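PDB 1Z2Z: probable tRNA pseudouridine synthase D from Methanosarcina mazei, which probably catalyses the isomerisation of uridine 13 to pseudouridine in transfer RNAs. Local coordinates for residues L50-T55 / S103-I108; T67-R70 / S75-R78; V35-N40 / S80-K85; L390-K395 / T423-E428; L54-R57 / H63-R66. All blocks are in the same frame, centred on the assembly; numbering follows the deposited sequence.

Contact 1 (L50-T55 / S103-I108); sequences LIVELT and SEIEKI
Ile-105, on a short and weakly bonded helix, drops a single methyl between Leu-50 and Val-52 of strand 49-57, in the manner of an alpha/beta layer where a connection lies against the face of a sheet. Strands 90-98 and 113-121 flank strand 49-57 and run parallel to each other, so the link bearing Ile-105 is a beta-alpha-beta crossover passing above the strand between them. The Ile-105 side chain starts with CB pointing at the strand. Its CG2 branch stays back, 4.9 Å from CG2 of Val-52, and CG1 is likewise too far to pack closely. With chi1 at 46°, CG1 lies between the backbone N and the carbonyl carbon, and the nearly straight chi2 then carries CD1 down to the sheet. There CD1 meets CD1 of Leu-50 at 3.2 Å and CG2 of Val-52 at 3.4 Å, approaching both tip to tip. Leu-50 adds its CG, 4.0 Å from the same methyl. Leu-50 and Val-52 stand two apart on a strand and therefore face the same way, which makes branched aliphatic side chains apt here: their methyls form a floor for Ile-105, whose own side chain also touches Val-117 of the neighbouring strand. All three residues are buried and purely apolar at their tips. The polar backbone of the strand is satisfied within the sheet, Leu-50 pairing with Ile-97 and Val-52 with Ile-95. On the side chains' face of the strand, CD1 of Ile-105 lies over CD1 of Leu-50 and CG2 of Val-52.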
# COMPACT_ATOMS: atom_id res chain seq x y z
N LEU A 50 7.62 -19.77 21.89
CA LEU A 50 8.75 -20.30 21.12
C LEU A 50 8.86 -19.45 19.86
O LEU A 50 7.89 -19.30 19.13
CB LEU A 50 8.49 -21.77 20.78
CG LEU A 50 9.68 -22.63 20.33
CD1 LEU A 50 10.13 -22.15 18.99
CD2 LEU A 50 10.82 -22.53 21.33
N ILE A 51 10.04 -18.90 19.61
CA ILE A 51 10.22 -18.05 18.44
C ILE A 51 11.00 -18.73 17.32
O ILE A 51 12.18 -19.09 17.45
CB ILE A 51 10.95 -16.73 18.77
CG1 ILE A 51 10.44 -16.13 20.10
CG2 ILE A 51 10.74 -15.77 17.62
CD1 ILE A 51 8.93 -15.94 20.19
N VAL A 52 10.32 -18.85 16.18
CA VAL A 52 10.86 -19.52 15.02
C VAL A 52 10.95 -18.70 13.75
O VAL A 52 10.10 -17.85 13.48
CB VAL A 52 9.99 -20.75 14.70
CG1 VAL A 52 10.70 -21.66 13.73
CG2 VAL A 52 9.64 -21.49 15.98
N GLU A 53 11.98 -18.98 12.96
CA GLU A 53 12.16 -18.29 11.69
C GLU A 53 11.44 -19.16 10.67
O GLU A 53 11.78 -20.32 10.49
CB GLU A 53 13.64 -18.22 11.33
CG GLU A 53 13.89 -17.50 10.04
CD GLU A 53 15.32 -17.63 9.59
OE1 GLU A 53 15.57 -18.42 8.66
OE2 GLU A 53 16.20 -16.97 10.20
N LEU A 54 10.43 -18.59 10.04
CA LEU A 54 9.62 -19.27 9.06
C LEU A 54 10.08 -18.96 7.64
O LEU A 54 10.22 -17.80 7.27
CB LEU A 54 8.16 -18.85 9.24
CG LEU A 54 7.12 -19.26 8.20
CD1 LEU A 54 7.14 -20.77 8.02
CD2 LEU A 54 5.73 -18.76 8.65
N THR A 55 10.34 -20.00 6.86
CA THR A 55 10.76 -19.82 5.47
C THR A 55 9.75 -20.61 4.69
O THR A 55 9.62 -21.80 4.89
CB THR A 55 12.16 -20.38 5.21
OG1 THR A 55 13.08 -19.85 6.17
CG2 THR A 55 12.61 -19.99 3.80
N SER A 103 12.29 -28.93 20.28
CA SER A 103 12.33 -30.30 19.76
C SER A 103 11.09 -30.71 18.95
O SER A 103 11.19 -31.54 18.03
CB SER A 103 12.52 -31.27 20.93
OG SER A 103 11.65 -30.96 22.00
N GLU A 104 9.94 -30.13 19.28
CA GLU A 104 8.71 -30.44 18.57
C GLU A 104 8.71 -29.93 17.15
O GLU A 104 8.13 -30.56 16.26
CB GLU A 104 7.51 -29.79 19.23
CG GLU A 104 7.19 -30.14 20.65
CD GLU A 104 5.82 -29.63 20.99
OE1 GLU A 104 4.86 -30.00 20.28
OE2 GLU A 104 5.69 -28.86 21.94
N ILE A 105 9.32 -28.77 16.96
CA ILE A 105 9.33 -28.19 15.62
C ILE A 105 10.48 -28.73 14.78
O ILE A 105 10.57 -28.46 13.59
CB ILE A 105 9.39 -26.63 15.68
CG1 ILE A 105 10.43 -26.18 16.69
CG2 ILE A 105 8.01 -26.07 16.00
CD1 ILE A 105 10.40 -24.69 16.99
N GLU A 106 11.33 -29.52 15.41
CA GLU A 106 12.46 -30.10 14.70
C GLU A 106 12.01 -31.38 13.99
O GLU A 106 12.73 -31.92 13.17
CB GLU A 106 13.58 -30.38 15.68
CG GLU A 106 14.87 -29.61 15.40
CD GLU A 106 15.51 -30.00 14.06
OE1 GLU A 106 16.69 -29.64 13.84
OE2 GLU A 106 14.82 -30.65 13.24
N LYS A 107 10.79 -31.83 14.32
CA LYS A 107 10.20 -33.05 13.77
C LYS A 107 9.10 -32.77 12.74
O LYS A 107 8.51 -33.69 12.17
CB LYS A 107 9.64 -33.89 14.92
CG LYS A 107 9.25 -35.30 14.52
CD LYS A 107 9.05 -36.25 15.70
CE LYS A 107 9.36 -37.68 15.25
NZ LYS A 107 10.82 -37.85 14.98
N ILE A 108 8.81 -31.49 12.51
CA ILE A 108 7.80 -31.06 11.55
C ILE A 108 8.54 -30.80 10.24
O ILE A 108 9.46 -29.99 10.19
CB ILE A 108 7.12 -29.76 11.99
CG1 ILE A 108 6.38 -29.97 13.31
CG2 ILE A 108 6.15 -29.29 10.92
CD1 ILE A 108 5.70 -28.72 13.82

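Contact 2 (T67-R70 / S75-R78); sequences TLSR and SQKR
Ser-69 on helix 61-72 lies against the backbone of Ser-75 and Gln-76, and a small residue suits the spot because the two backbone segments pass with CA of Ser-69 5.6 Å from CA of Gln-76. The closer part of the contact is made by one carbon. CB of Ser-69 points at the opposing segment and stands 4.2 Å from O of Ser-75 and equally near CA of Gln-76. These are van der Waals contacts with main chain, and the polar atoms nearby are engaged in their own local bonds. The carbonyl O of Ser-75 accepts from N of Arg-78 at 3.1 Å, closing the 3-10 turn of residues 76-78, while OG of Ser-69 bonds back to O of Arg-66 one turn earlier in its helix. A chi1 of 89° turns that hydroxyl toward the backbone between N and the carbonyl carbon.

The helix here ends the alpha part of a beta-alpha-beta unit: the chain leaves strand 49-57, runs through helix 61-72, turns back through the 3-10 segment and enters strand 79-81, parallel to the first strand.

On the looser side, Ser-75 is exposed and its CB points away from the helix, a polar side chain fitting for an outward position. Gln-76 is exposed too, and its CG passes OG of Ser-69 at 4.3 Å without bonding. Its long amide arm instead lies alongside the helix, and NE2 bonds to OG1 of Thr-65, so the turn is tied to the helix one turn before Ser-69.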
# COMPACT_ATOMS: atom_id res chain seq x y z
N THR A 67 -2.33 -24.96 9.24
CA THR A 67 -1.73 -26.28 9.17
C THR A 67 -0.95 -26.53 10.45
O THR A 67 -1.09 -27.58 11.08
CB THR A 67 -0.78 -26.41 7.94
OG1 THR A 67 -1.55 -26.49 6.75
CG2 THR A 67 0.10 -27.65 8.04
N LEU A 68 -0.12 -25.58 10.87
CA LEU A 68 0.62 -25.79 12.10
C LEU A 68 -0.33 -25.89 13.27
O LEU A 68 -0.09 -26.67 14.19
CB LEU A 68 1.59 -24.65 12.36
CG LEU A 68 2.77 -24.54 11.41
CD1 LEU A 68 3.61 -23.38 11.87
CD2 LEU A 68 3.59 -25.85 11.42
N SER A 69 -1.41 -25.11 13.27
CA SER A 69 -2.32 -25.19 14.40
C SER A 69 -2.96 -26.57 14.50
O SER A 69 -3.28 -27.02 15.59
CB SER A 69 -3.40 -24.10 14.34
OG SER A 69 -4.53 -24.53 13.61
N ARG A 70 -3.12 -27.27 13.38
CA ARG A 70 -3.71 -28.60 13.41
C ARG A 70 -2.72 -29.63 13.95
O ARG A 70 -3.09 -30.53 14.69
CB ARG A 70 -4.17 -29.00 12.02
CG ARG A 70 -5.54 -28.48 11.62
CD ARG A 70 -5.65 -28.46 10.10
NE ARG A 70 -6.99 -28.20 9.61
CZ ARG A 70 -7.28 -27.89 8.35
NH1 ARG A 70 -6.30 -27.80 7.45
NH2 ARG A 70 -8.54 -27.68 8.00
N SER A 75 -5.07 -23.14 19.04
CA SER A 75 -5.86 -22.23 18.21
C SER A 75 -4.95 -21.47 17.25
O SER A 75 -3.74 -21.37 17.48
CB SER A 75 -6.63 -21.25 19.09
OG SER A 75 -5.76 -20.26 19.60
N GLN A 76 -5.52 -20.95 16.18
CA GLN A 76 -4.71 -20.22 15.21
C GLN A 76 -4.02 -19.00 15.81
O GLN A 76 -2.93 -18.62 15.38
CB GLN A 76 -5.56 -19.83 14.00
CG GLN A 76 -4.95 -20.37 12.72
CD GLN A 76 -5.88 -20.30 11.53
OE1 GLN A 76 -7.00 -20.80 11.59
NE2 GLN A 76 -5.40 -19.71 10.44
N LYS A 77 -4.65 -18.40 16.83
CA LYS A 77 -4.11 -17.24 17.52
C LYS A 77 -2.75 -17.51 18.14
O LYS A 77 -1.90 -16.62 18.19
CB LYS A 77 -5.07 -16.80 18.65
CG LYS A 77 -4.55 -15.61 19.48
CD LYS A 77 -4.58 -14.33 18.66
CE LYS A 77 -3.75 -13.22 19.30
NZ LYS A 77 -4.00 -13.09 20.76
N ARG A 78 -2.53 -18.72 18.62
CA ARG A 78 -1.25 -19.06 19.27
C ARG A 78 -0.08 -18.96 18.32
O ARG A 78 1.06 -19.07 18.75
CB ARG A 78 -1.29 -20.48 19.83
CG ARG A 78 -2.66 -20.94 20.25
CD ARG A 78 -3.34 -19.95 21.17
NE ARG A 78 -2.48 -19.51 22.26
CZ ARG A 78 -2.94 -19.15 23.44
NH1 ARG A 78 -2.10 -18.75 24.39
NH2 ARG A 78 -4.24 -19.21 23.68

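Contact 3 (V35-N40 / S80-K85); sequences VKEITN and SVAGTK
Lys-85 and Glu-37 form a salt bridge, with NZ donating a hydrogen bond to OE2 at 3.2 Å. The nitrogen comes to the anti side of OE2, 20° out of the carboxylate plane, because it sits back over the glutamate's own chain: NZ is 3.4 Å from CG of Glu-37. The two side chains cross at about a right angle. Glu-37 reaches out extended, its chi1 of -174° turning CG away from the backbone N, whereas Lys-85 bends at chi2 before straightening toward it. Each charged end has a second partner. OE1 of Glu-37 accepts from the backbone N of Lys-94, which helps fix the carboxylate, and NZ of Lys-85 makes a weak hydrogen bond to OD1 of Asn-133.

Outside the ion pair the packing is light. CB of Ala-82 lies 3.5 Å from OE2 of Glu-37, a small side chain that lets the loop pass close to the carboxylate. An alanine in place of Glu-37 would probably leave the buried Lys-85 without its charge partner and its amino group freer to swing.

The salt bridge joins strand 33-39 to the loop after strand 79-81. The next residue, Asp-86, is the predicted nucleophile, its side chain about 5 Å from that of Lys-85, so the arrangement is consistent with the active-site region of a pseudouridine synthase, where the aspartate nucleophile sits in a loop beside the sheet.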
# COMPACT_ATOMS: atom_id res chain seq x y z
N VAL A 35 11.66 -12.23 -0.37
CA VAL A 35 11.41 -11.23 0.65
C VAL A 35 11.89 -11.73 2.00
O VAL A 35 11.30 -12.66 2.55
CB VAL A 35 9.91 -10.96 0.78
CG1 VAL A 35 9.68 -9.88 1.81
CG2 VAL A 35 9.33 -10.59 -0.55
N LYS A 36 12.95 -11.12 2.53
CA LYS A 36 13.50 -11.53 3.82
C LYS A 36 13.28 -10.43 4.85
O LYS A 36 13.82 -9.34 4.70
CB LYS A 36 15.00 -11.82 3.70
CG LYS A 36 15.39 -12.85 2.67
CD LYS A 36 16.89 -13.12 2.74
CE LYS A 36 17.31 -14.20 1.74
NZ LYS A 36 18.74 -14.64 1.87
N GLU A 37 12.53 -10.74 5.90
CA GLU A 37 12.22 -9.78 6.96
C GLU A 37 13.40 -9.33 7.82
O GLU A 37 14.34 -10.10 8.06
CB GLU A 37 11.16 -10.38 7.86
CG GLU A 37 10.64 -9.45 8.92
CD GLU A 37 9.90 -10.19 10.02
OE1 GLU A 37 10.58 -10.74 10.91
OE2 GLU A 37 8.66 -10.22 9.97
N ILE A 38 13.37 -8.08 8.29
CA ILE A 38 14.43 -7.57 9.16
C ILE A 38 13.77 -7.33 10.50
O ILE A 38 12.86 -6.51 10.60
CB ILE A 38 15.02 -6.26 8.63
CG1 ILE A 38 15.32 -6.40 7.14
CG2 ILE A 38 16.31 -5.93 9.40
CD1 ILE A 38 15.76 -5.12 6.49
N THR A 39 14.21 -8.04 11.52
CA THR A 39 13.60 -7.93 12.84
C THR A 39 14.01 -6.70 13.65
O THR A 39 15.08 -6.14 13.42
CB THR A 39 13.94 -9.18 13.68
OG1 THR A 39 12.91 -9.40 14.65
CG2 THR A 39 15.27 -9.01 14.40
N ASN A 40 13.15 -6.28 14.58
CA ASN A 40 13.51 -5.17 15.45
C ASN A 40 13.51 -5.66 16.89
O ASN A 40 13.80 -4.91 17.80
CB ASN A 40 12.57 -3.97 15.30
CG ASN A 40 11.15 -4.25 15.76
OD1 ASN A 40 10.92 -4.93 16.76
ND2 ASN A 40 10.19 -3.71 15.03
N SER A 80 1.46 -16.34 15.66
CA SER A 80 1.36 -15.03 15.03
C SER A 80 2.58 -14.53 14.30
O SER A 80 3.72 -14.90 14.58
CB SER A 80 0.85 -13.92 16.00
OG SER A 80 1.75 -13.59 17.04
N VAL A 81 2.31 -13.68 13.32
CA VAL A 81 3.34 -13.11 12.48
C VAL A 81 3.46 -11.60 12.73
O VAL A 81 2.55 -10.96 13.28
CB VAL A 81 2.99 -13.40 11.01
CG1 VAL A 81 3.00 -14.89 10.78
CG2 VAL A 81 1.59 -12.87 10.68
N ALA A 82 4.61 -11.05 12.35
CA ALA A 82 4.88 -9.63 12.49
C ALA A 82 4.26 -8.92 11.30
O ALA A 82 3.79 -7.78 11.41
CB ALA A 82 6.37 -9.39 12.53
N GLY A 83 4.23 -9.61 10.16
CA GLY A 83 3.67 -9.07 8.93
C GLY A 83 3.44 -10.15 7.88
O GLY A 83 4.29 -11.01 7.69
N THR A 84 2.31 -10.12 7.19
CA THR A 84 2.06 -11.16 6.20
C THR A 84 2.82 -11.07 4.87
O THR A 84 2.58 -10.17 4.07
CB THR A 84 0.57 -11.26 5.92
OG1 THR A 84 -0.12 -11.64 7.12
CG2 THR A 84 0.31 -12.32 4.85
N LYS A 85 3.71 -12.02 4.63
CA LYS A 85 4.50 -12.03 3.40
C LYS A 85 3.71 -12.67 2.26
O LYS A 85 2.81 -13.49 2.49
CB LYS A 85 5.81 -12.77 3.61
CG LYS A 85 6.44 -12.54 4.97
CD LYS A 85 6.86 -11.10 5.19
CE LYS A 85 7.20 -10.87 6.67
NZ LYS A 85 7.93 -9.58 6.93

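Contact 4 (L390-K395 / T423-E428); sequences LEVKPK and TTVLRE
No flat group carries the contact of Leu-390 and Val-392 with Thr-424 and Val-425; it is made by methyls. The one ring that faces the helix, that of Pro-394, keeps back, its CB 5.0 Å from CG1 of Val-425, and neither face is packed by the opposite segment. The planar charged groups of the helix are turned elsewhere: the guanidinium of Arg-427 pairs with the carboxylate of Glu-428, NH2 to OE1 at 3.5 Å, and NH1 makes a salt bridge to Glu-7 in the N-terminal part of the chain.

Two methyl pairs do the joining. CD1 of Leu-390 meets CG2 of Thr-424 at 3.7 Å, the side chains crossing obliquely. Threonine suits this partly exposed place because it can give a methyl to the leucine while its hydroxyl lies on another branch; a chi1 of -65° keeps OG1 beside the backbone N and carries CG2 to the far side, toward Leu-390.

The helix is the last of the fold, 423-430, and it packs beside a two-stranded antiparallel sheet of 165-167 with 389-391. Val-166 of the partner strand touches both Val-392 and Thr-424.

Deeper in, CG1 of Val-392 and CG2 of Val-425 reach toward each other tip to tip, also at 3.7 Å. Both valines are buried, compact beta-branched residues between helix and strands, and both touch Leu-416 of strand 408-417, with Phe-414 adding to the surroundings of Val-425. The helix turn that carries Thr-424 and Val-425 is closed by N of Arg-427 bonding to O of Thr-423 at 3.0 Å.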
# COMPACT_ATOMS: atom_id res chain seq x y z
N LEU A 390 9.75 8.43 -0.87
CA LEU A 390 9.84 7.17 -0.17
C LEU A 390 11.28 6.68 -0.27
O LEU A 390 11.67 6.05 -1.25
CB LEU A 390 8.88 6.17 -0.82
CG LEU A 390 8.57 4.90 -0.00
CD1 LEU A 390 7.24 4.34 -0.46
CD2 LEU A 390 9.69 3.89 -0.15
N GLU A 391 12.06 6.99 0.75
CA GLU A 391 13.47 6.60 0.80
C GLU A 391 13.66 5.20 0.24
O GLU A 391 12.95 4.26 0.65
CB GLU A 391 13.97 6.68 2.25
CG GLU A 391 15.38 6.13 2.48
CD GLU A 391 16.47 7.00 1.89
OE1 GLU A 391 17.66 6.60 1.96
OE2 GLU A 391 16.14 8.07 1.34
N VAL A 392 14.59 5.07 -0.70
CA VAL A 392 14.94 3.81 -1.35
C VAL A 392 16.27 3.93 -2.08
O VAL A 392 16.50 4.89 -2.81
CB VAL A 392 13.86 3.37 -2.40
CG1 VAL A 392 12.64 2.82 -1.70
CG2 VAL A 392 13.46 4.53 -3.26
N LYS A 393 17.16 2.96 -1.87
CA LYS A 393 18.46 2.97 -2.52
C LYS A 393 18.70 1.59 -3.12
O LYS A 393 19.53 0.82 -2.62
CB LYS A 393 19.55 3.31 -1.51
CG LYS A 393 20.94 3.38 -2.11
CD LYS A 393 21.92 4.03 -1.15
CE LYS A 393 23.23 4.26 -1.86
NZ LYS A 393 22.93 4.87 -3.19
N PRO A 394 17.99 1.26 -4.21
CA PRO A 394 18.10 -0.03 -4.90
C PRO A 394 19.44 -0.35 -5.52
O PRO A 394 20.28 0.53 -5.72
CB PRO A 394 16.97 0.05 -5.93
CG PRO A 394 16.89 1.50 -6.24
CD PRO A 394 17.02 2.14 -4.88
N LYS A 395 19.64 -1.64 -5.82
CA LYS A 395 20.86 -2.16 -6.43
C LYS A 395 20.43 -3.11 -7.55
O LYS A 395 19.99 -4.23 -7.29
CB LYS A 395 21.69 -2.91 -5.38
CG LYS A 395 22.16 -2.03 -4.22
CD LYS A 395 22.72 -2.85 -3.05
CE LYS A 395 21.60 -3.54 -2.25
NZ LYS A 395 22.10 -4.31 -1.06
N THR A 423 5.72 -2.57 -4.79
CA THR A 423 5.15 -2.10 -6.05
C THR A 423 5.50 -0.65 -6.27
O THR A 423 5.68 -0.20 -7.40
CB THR A 423 3.64 -2.23 -6.07
OG1 THR A 423 3.09 -1.66 -4.88
CG2 THR A 423 3.23 -3.68 -6.20
N THR A 424 5.61 0.09 -5.17
CA THR A 424 5.94 1.50 -5.25
C THR A 424 7.34 1.72 -5.82
O THR A 424 7.64 2.77 -6.38
CB THR A 424 5.84 2.15 -3.88
OG1 THR A 424 4.47 2.09 -3.45
CG2 THR A 424 6.30 3.58 -3.94
N VAL A 425 8.20 0.73 -5.67
CA VAL A 425 9.56 0.85 -6.17
C VAL A 425 9.62 0.33 -7.59
O VAL A 425 10.28 0.93 -8.44
CB VAL A 425 10.54 0.04 -5.30
CG1 VAL A 425 11.93 0.08 -5.91
CG2 VAL A 425 10.56 0.59 -3.88
N LEU A 426 8.93 -0.77 -7.83
CA LEU A 426 8.90 -1.42 -9.14
C LEU A 426 8.30 -0.57 -10.25
O LEU A 426 8.81 -0.57 -11.36
CB LEU A 426 8.15 -2.73 -9.03
CG LEU A 426 8.85 -3.81 -8.21
CD1 LEU A 426 7.96 -5.04 -8.17
CD2 LEU A 426 10.21 -4.15 -8.81
N ARG A 427 7.22 0.13 -9.95
CA ARG A 427 6.56 0.97 -10.94
C ARG A 427 7.54 1.92 -11.67
O ARG A 427 7.44 2.09 -12.88
CB ARG A 427 5.45 1.78 -10.27
CG ARG A 427 4.50 2.45 -11.24
CD ARG A 427 3.44 3.27 -10.50
NE ARG A 427 3.83 4.67 -10.39
CZ ARG A 427 3.56 5.60 -11.31
NH1 ARG A 427 2.90 5.29 -12.42
NH2 ARG A 427 3.99 6.84 -11.13
N GLU A 428 8.49 2.52 -10.96
CA GLU A 428 9.43 3.42 -11.61
C GLU A 428 10.43 2.66 -12.49
O GLU A 428 11.06 3.24 -13.38
CB GLU A 428 10.20 4.27 -10.58
CG GLU A 428 9.32 5.18 -9.72
CD GLU A 428 8.53 6.21 -10.51
OE1 GLU A 428 7.29 6.30 -10.28
OE2 GLU A 428 9.12 6.94 -11.35

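Contact 5 (L54-R57 / H63-R66); sequences LTKR and HLTR
Leu-54 of strand 49-57 and Leu-64 of helix 61-72 meet tip to tip in the beta-alpha half of a beta-alpha-beta unit, where the helix folds back over the sheet it has just left. The apolar part is a methyl set into a fork. CD1 of Leu-64 lies 3.3 Å from CD1 and 3.4 Å from CD2 of Leu-54, with CG of Leu-54 at 3.8 Å behind them. With chi1 at -157°, CG of Leu-64 swings away from N, and the branch leaves the helix toward the strand. Leucine fits because its length spans the gap between helix and sheet; Ile-113 and Trp-59 also touch Leu-64.

A second, looser contact is aliphatic but belongs to a charged residue. Lys-56 faces the helix with its methylenes, CD standing 4.3 Å from CD1 of Leu-64, while the far end of the chain turns away.

The polar chemistry therefore lies off the helix. The side chain of Lys-56 comes about 6 Å from that of Asp-86, the predicted nucleophile, and its NZ bonds to OG1 of Thr-91, with a weak second bond to the backbone O of Asp-86.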
# COMPACT_ATOMS: atom_id res chain seq x y z
N LEU A 54 10.43 -18.59 10.04
CA LEU A 54 9.62 -19.27 9.06
C LEU A 54 10.08 -18.96 7.64
O LEU A 54 10.22 -17.80 7.27
CB LEU A 54 8.16 -18.85 9.24
CG LEU A 54 7.12 -19.26 8.20
CD1 LEU A 54 7.14 -20.77 8.02
CD2 LEU A 54 5.73 -18.76 8.65
N THR A 55 10.34 -20.00 6.86
CA THR A 55 10.76 -19.82 5.47
C THR A 55 9.75 -20.61 4.69
O THR A 55 9.62 -21.80 4.89
CB THR A 55 12.16 -20.38 5.21
OG1 THR A 55 13.08 -19.85 6.17
CG2 THR A 55 12.61 -19.99 3.80
N LYS A 56 9.04 -19.93 3.81
CA LYS A 56 8.01 -20.61 3.05
C LYS A 56 8.12 -20.35 1.55
O LYS A 56 8.58 -19.30 1.11
CB LYS A 56 6.63 -20.21 3.58
CG LYS A 56 6.23 -18.75 3.36
CD LYS A 56 4.94 -18.44 4.10
CE LYS A 56 4.13 -17.42 3.34
NZ LYS A 56 4.99 -16.34 2.84
N ARG A 57 7.71 -21.34 0.77
CA ARG A 57 7.78 -21.23 -0.66
C ARG A 57 6.41 -21.42 -1.25
O ARG A 57 5.81 -22.50 -1.14
CB ARG A 57 8.74 -22.29 -1.20
CG ARG A 57 8.86 -22.29 -2.70
CD ARG A 57 9.94 -23.25 -3.20
NE ARG A 57 10.10 -23.17 -4.66
CZ ARG A 57 9.17 -23.51 -5.55
NH1 ARG A 57 9.41 -23.38 -6.85
NH2 ARG A 57 7.99 -23.98 -5.16
N HIS A 63 -3.07 -20.28 5.43
CA HIS A 63 -3.06 -21.72 5.23
C HIS A 63 -1.99 -22.43 6.08
O HIS A 63 -2.29 -23.46 6.70
CB HIS A 63 -2.88 -22.05 3.75
CG HIS A 63 -3.08 -23.50 3.45
ND1 HIS A 63 -2.04 -24.41 3.48
CD2 HIS A 63 -4.20 -24.22 3.21
CE1 HIS A 63 -2.52 -25.63 3.27
NE2 HIS A 63 -3.83 -25.54 3.11
N LEU A 64 -0.79 -21.87 6.15
CA LEU A 64 0.31 -22.46 6.92
C LEU A 64 -0.01 -22.52 8.41
O LEU A 64 0.13 -23.57 9.05
CB LEU A 64 1.57 -21.63 6.73
CG LEU A 64 2.92 -22.32 6.99
CD1 LEU A 64 3.98 -21.25 7.22
CD2 LEU A 64 2.85 -23.24 8.19
N THR A 65 -0.40 -21.39 8.96
CA THR A 65 -0.73 -21.30 10.37
C THR A 65 -1.89 -22.23 10.67
O THR A 65 -1.95 -22.85 11.73
CB THR A 65 -1.11 -19.84 10.75
OG1 THR A 65 -2.24 -19.42 9.98
CG2 THR A 65 0.05 -18.90 10.45
N ARG A 66 -2.82 -22.36 9.73
CA ARG A 66 -3.94 -23.25 9.97
C ARG A 66 -3.43 -24.71 9.96
O ARG A 66 -4.02 -25.58 10.60
CB ARG A 66 -5.01 -23.04 8.90
CG ARG A 66 -6.32 -23.73 9.23
CD ARG A 66 -6.60 -24.81 8.23
NE ARG A 66 -7.73 -24.52 7.36
CZ ARG A 66 -7.91 -25.11 6.19
NH1 ARG A 66 -7.04 -26.01 5.77
NH2 ARG A 66 -8.97 -24.83 5.44

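In the fold
Contacts 1 and 5 share strand 49-57 and are both buried: aliphatic tips from two different helices pack on it, their centres 11 Å apart. Contact 2 takes up the same helix 61-72 as contact 5 but at the surface, where backbone atoms and polar side chains replace methyls. Contact 3, partly buried, reaches the same sheet as contacts 1 and 5 yet relies on charge, in keeping with its place beside the predicted active site, to which contact 5 also comes near through a lysine. Contact 4 stands apart, its centre 19 Å or more from the other four, and joins the last helix to the end of a separate two-stranded sheet and the segment after it by methyl packing.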